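Local coordinates for UPF0098 protein CT_736 (Chlamydia trachomatis, PDB 3N08), which is of unproven function but, as a bacterial homologue of phosphatidylethanolamine-binding proteins and Raf kinase inhibitor protein, may bind phospholipid head groups or other phosphorylated ligands, at residues F85-L90 with L121-G126; Q9-S12 with I17-K20. One frame throughout, in Å; residues are numbered along the deposited sequence.

Interaction 1 of 2, residues F85-L90 with L121-G126; sequences FAVQGL and LSDEEG
The carbonyl oxygen of Glu-124 is gripped by a water, which donates to it over 2.8 Å between the water oxygen and Glu-124 O. The same water bridges the two segments by giving a second bond to Gln-88 O, 3.0 Å from the water oxygen to Gln-88 O. Tyr-69 OH, from the neighbouring strand 63-71, also bonds to Glu-124 O. In this PEBP fold, strand 87-88 is an outermost strand of the mixed sheet within the chain. Its inner neighbour 63-71 meets it in antiparallel backbone pairing, and residues 123-126 run nearly alongside 87-90, their end-to-end directions 20° apart. With no direct hydrogen bond between the segments, water and side chains join them.

Val-87 suits this place because its two methyls divide the work: CG1, anti to the backbone N at chi1 -175°, reaches Glu-124 O at 3.4 Å, whereas CG2 lies against Asp-123 OD1. Asp-123 can remain at the surface, its carboxylate touching the valine through one oxygen. Ser-122 OG donates to the anti lone pair of Glu-124 OE2 over 2.5 Å, tying that acidic side chain back to its own segment. Farther along, Gly-126 has a positive phi (71°), which glycine adopts easily. Leu-90 CG sits 3.8 Å from Gly-126 C, and Leu-90 CD1 ends 3.5 Å from Gly-126 O.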
# COMPACT_ATOMS: atom_id res chain seq x y z
N PHE B 85 11.72 15.21 -12.27
CA PHE B 85 13.09 15.51 -11.86
C PHE B 85 13.74 14.18 -11.51
O PHE B 85 13.96 13.85 -10.33
CB PHE B 85 13.10 16.54 -10.72
CG PHE B 85 12.48 17.85 -11.12
CD1 PHE B 85 13.23 18.81 -11.79
CD2 PHE B 85 11.15 18.13 -10.83
CE1 PHE B 85 12.65 20.01 -12.19
CE2 PHE B 85 10.57 19.34 -11.23
CZ PHE B 85 11.33 20.28 -11.90
N ALA B 86 14.00 13.41 -12.56
CA ALA B 86 14.50 12.04 -12.47
C ALA B 86 14.79 11.63 -13.91
O ALA B 86 14.66 12.43 -14.83
CB ALA B 86 13.46 11.12 -11.84
N VAL B 87 15.15 10.38 -14.13
CA VAL B 87 15.49 9.90 -15.46
C VAL B 87 14.31 9.14 -16.02
O VAL B 87 13.74 8.28 -15.36
CB VAL B 87 16.72 8.98 -15.43
CG1 VAL B 87 17.13 8.59 -16.83
CG2 VAL B 87 17.87 9.64 -14.66
N GLN B 88 13.93 9.45 -17.25
CA GLN B 88 12.90 8.67 -17.93
C GLN B 88 13.52 7.69 -18.89
O GLN B 88 14.50 7.98 -19.59
CB GLN B 88 11.87 9.58 -18.61
CG GLN B 88 11.10 10.40 -17.57
CD GLN B 88 10.01 11.27 -18.16
OE1 GLN B 88 8.94 10.79 -18.52
NE2 GLN B 88 10.27 12.57 -18.24
N GLY B 89 12.97 6.48 -18.89
CA GLY B 89 13.44 5.41 -19.75
C GLY B 89 12.55 5.28 -20.97
O GLY B 89 11.70 6.14 -21.23
N LEU B 90 12.78 4.21 -21.72
CA LEU B 90 12.06 3.98 -22.95
C LEU B 90 10.83 3.15 -22.74
O LEU B 90 10.85 2.15 -22.04
CB LEU B 90 12.96 3.25 -23.94
CG LEU B 90 14.23 4.00 -24.31
CD1 LEU B 90 15.02 3.15 -25.30
CD2 LEU B 90 13.96 5.38 -24.89
N LEU B 121 21.08 4.71 -9.04
CA LEU B 121 21.59 4.01 -10.21
C LEU B 121 22.42 4.93 -11.08
O LEU B 121 22.33 6.15 -10.98
CB LEU B 121 20.45 3.41 -11.02
CG LEU B 121 19.56 2.40 -10.30
CD1 LEU B 121 18.39 2.02 -11.19
CD2 LEU B 121 20.35 1.16 -9.88
N SER B 122 23.27 4.36 -11.92
CA SER B 122 24.02 5.15 -12.87
C SER B 122 23.08 5.98 -13.74
O SER B 122 21.99 5.55 -14.09
CB SER B 122 24.90 4.24 -13.73
OG SER B 122 25.71 5.00 -14.61
N ASP B 123 23.53 7.18 -14.09
CA ASP B 123 22.73 8.15 -14.81
C ASP B 123 22.87 7.88 -16.30
O ASP B 123 23.85 8.28 -16.93
CB ASP B 123 23.26 9.55 -14.46
CG ASP B 123 22.32 10.66 -14.85
OD1 ASP B 123 21.17 10.36 -15.25
OD2 ASP B 123 22.75 11.83 -14.72
N GLU B 124 21.89 7.19 -16.87
CA GLU B 124 21.94 6.75 -18.26
C GLU B 124 20.65 7.06 -19.00
O GLU B 124 19.54 6.86 -18.49
CB GLU B 124 22.17 5.24 -18.36
CG GLU B 124 23.26 4.70 -17.46
CD GLU B 124 24.64 5.03 -17.96
OE1 GLU B 124 24.80 5.27 -19.18
OE2 GLU B 124 25.58 5.06 -17.14
N GLU B 125 20.81 7.51 -20.23
CA GLU B 125 19.70 7.74 -21.13
C GLU B 125 19.36 6.42 -21.83
O GLU B 125 20.17 5.49 -21.85
CB GLU B 125 20.08 8.81 -22.15
CG GLU B 125 20.56 10.13 -21.51
CD GLU B 125 21.29 11.04 -22.48
OE1 GLU B 125 20.61 11.77 -23.23
OE2 GLU B 125 22.55 11.04 -22.51
N GLY B 126 18.15 6.34 -22.37
CA GLY B 126 17.76 5.22 -23.22
C GLY B 126 17.56 3.90 -22.50
O GLY B 126 17.68 2.85 -23.11
O HOH W 1 16.99 6.33 -19.44

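Interaction 2 of 2, residues Q9-S12 with I17-K20; sequences QAFS and IPKK
Ile-17 lays its CG1 methylene over one face of the Phe-11 ring, 3.8 Å from the ring centroid and just 8° off the normal, a nearly centred CH-pi contact. The ring carbons lie almost equally far from Ile-17 CG1, Phe-11 CE1 and CZ both at 3.9 Å. Phenylalanine offers a broad flat surface here and isoleucine a slim branch to set upon it; the two buried side chains run alongside each other. A chi1 of 58° tucks the Phe-11 ring between its backbone N and carbonyl carbon, while Leu-146 of strand 140-150 also packs against this residue.

On the partly exposed side the side-chain contacts are looser. Pro-18 crosses Phe-11 at about a right angle, with Pro-18 CD 4.2 Å from Phe-11 CD1 and 4.1 Å from Ala-10 CB. Pro-18 CG nevertheless comes within 3.4 Å of the backbone oxygen Ala-10 O, beside which the short alanine methyl adds a modest apolar touch. No hydrogen bond links the segments. The backbone of Ile-17 is hydrogen-bonded to Thr-149 of strand 140-150. This is an apolar closure of the turn around the short edge strand 15-16, which pairs in parallel with strand 140-150 in the mixed sheet of this PEBP-family fold.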
# COMPACT_ATOMS: atom_id res chain seq x y z
N GLN B 9 -4.67 10.17 -6.61
CA GLN B 9 -5.89 10.91 -6.32
C GLN B 9 -6.94 10.72 -7.42
O GLN B 9 -8.13 10.95 -7.18
CB GLN B 9 -5.60 12.40 -6.15
CG GLN B 9 -4.64 12.72 -5.01
CD GLN B 9 -3.87 14.03 -5.19
OE1 GLN B 9 -3.71 14.52 -6.32
NE2 GLN B 9 -3.40 14.59 -4.09
N ALA B 10 -6.51 10.25 -8.58
CA ALA B 10 -7.37 10.16 -9.75
C ALA B 10 -8.15 8.85 -9.82
O ALA B 10 -9.17 8.78 -10.53
CB ALA B 10 -6.56 10.36 -11.03
N PHE B 11 -7.69 7.79 -9.15
CA PHE B 11 -8.37 6.50 -9.22
C PHE B 11 -7.84 5.59 -8.14
O PHE B 11 -6.66 5.63 -7.79
CB PHE B 11 -8.22 5.80 -10.58
CG PHE B 11 -6.80 5.53 -10.99
CD1 PHE B 11 -6.03 6.52 -11.58
CD2 PHE B 11 -6.24 4.28 -10.79
CE1 PHE B 11 -4.71 6.24 -11.95
CE2 PHE B 11 -4.93 4.02 -11.15
CZ PHE B 11 -4.17 4.99 -11.73
N SER B 12 -8.74 4.74 -7.65
CA SER B 12 -8.40 3.71 -6.68
C SER B 12 -8.08 2.39 -7.38
O SER B 12 -8.36 2.22 -8.57
CB SER B 12 -9.55 3.52 -5.70
OG SER B 12 -9.76 4.70 -4.94
N ILE B 17 -9.16 4.63 -14.88
CA ILE B 17 -8.33 5.82 -15.00
C ILE B 17 -9.12 6.86 -15.78
O ILE B 17 -9.67 6.55 -16.84
CB ILE B 17 -7.05 5.47 -15.78
CG1 ILE B 17 -6.26 4.41 -15.01
CG2 ILE B 17 -6.22 6.71 -16.03
CD1 ILE B 17 -5.10 3.77 -15.83
N PRO B 18 -9.21 8.11 -15.27
CA PRO B 18 -9.95 9.13 -16.02
C PRO B 18 -9.46 9.35 -17.44
O PRO B 18 -8.28 9.21 -17.77
CB PRO B 18 -9.78 10.39 -15.17
CG PRO B 18 -9.56 9.84 -13.77
CD PRO B 18 -8.76 8.60 -13.96
N LYS B 19 -10.41 9.73 -18.28
CA LYS B 19 -10.19 9.92 -19.70
C LYS B 19 -9.02 10.87 -20.01
O LYS B 19 -8.30 10.68 -20.98
CB LYS B 19 -11.48 10.45 -20.31
CG LYS B 19 -11.38 10.74 -21.80
CD LYS B 19 -12.74 11.06 -22.39
CE LYS B 19 -13.54 9.79 -22.61
NZ LYS B 19 -14.85 10.12 -23.24
N LYS B 20 -8.85 11.88 -19.17
CA LYS B 20 -7.82 12.90 -19.34
C LYS B 20 -6.40 12.28 -19.52
O LYS B 20 -5.54 12.87 -20.16
CB LYS B 20 -7.85 13.76 -18.07
CG LYS B 20 -6.88 14.91 -17.98
CD LYS B 20 -7.01 15.55 -16.59
CE LYS B 20 -6.30 16.88 -16.47
NZ LYS B 20 -7.09 17.99 -17.06

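From the N terminus, the chain leaves strand 5-7 of the small antiparallel sheet and enters interaction 2, where 17-20 returns to 9-12 after four intervening residues. This closes a short local loop around strand 15-16, at one border of the mixed sheet. The chain then lays down strands 43-50 and 63-71 of that sheet before opening interaction 1 at strand 87-88, on the opposite border. Thirty residues later, after strand 108-117, it comes back with 121-126 just before helix 129-136. The contacts neither nest nor cross but follow in series; the centres of interactions 1 and 2 are about 26 Å apart, on opposite sides of the chain's centre. Strand 140-150 later completes the sheet beside 15-16.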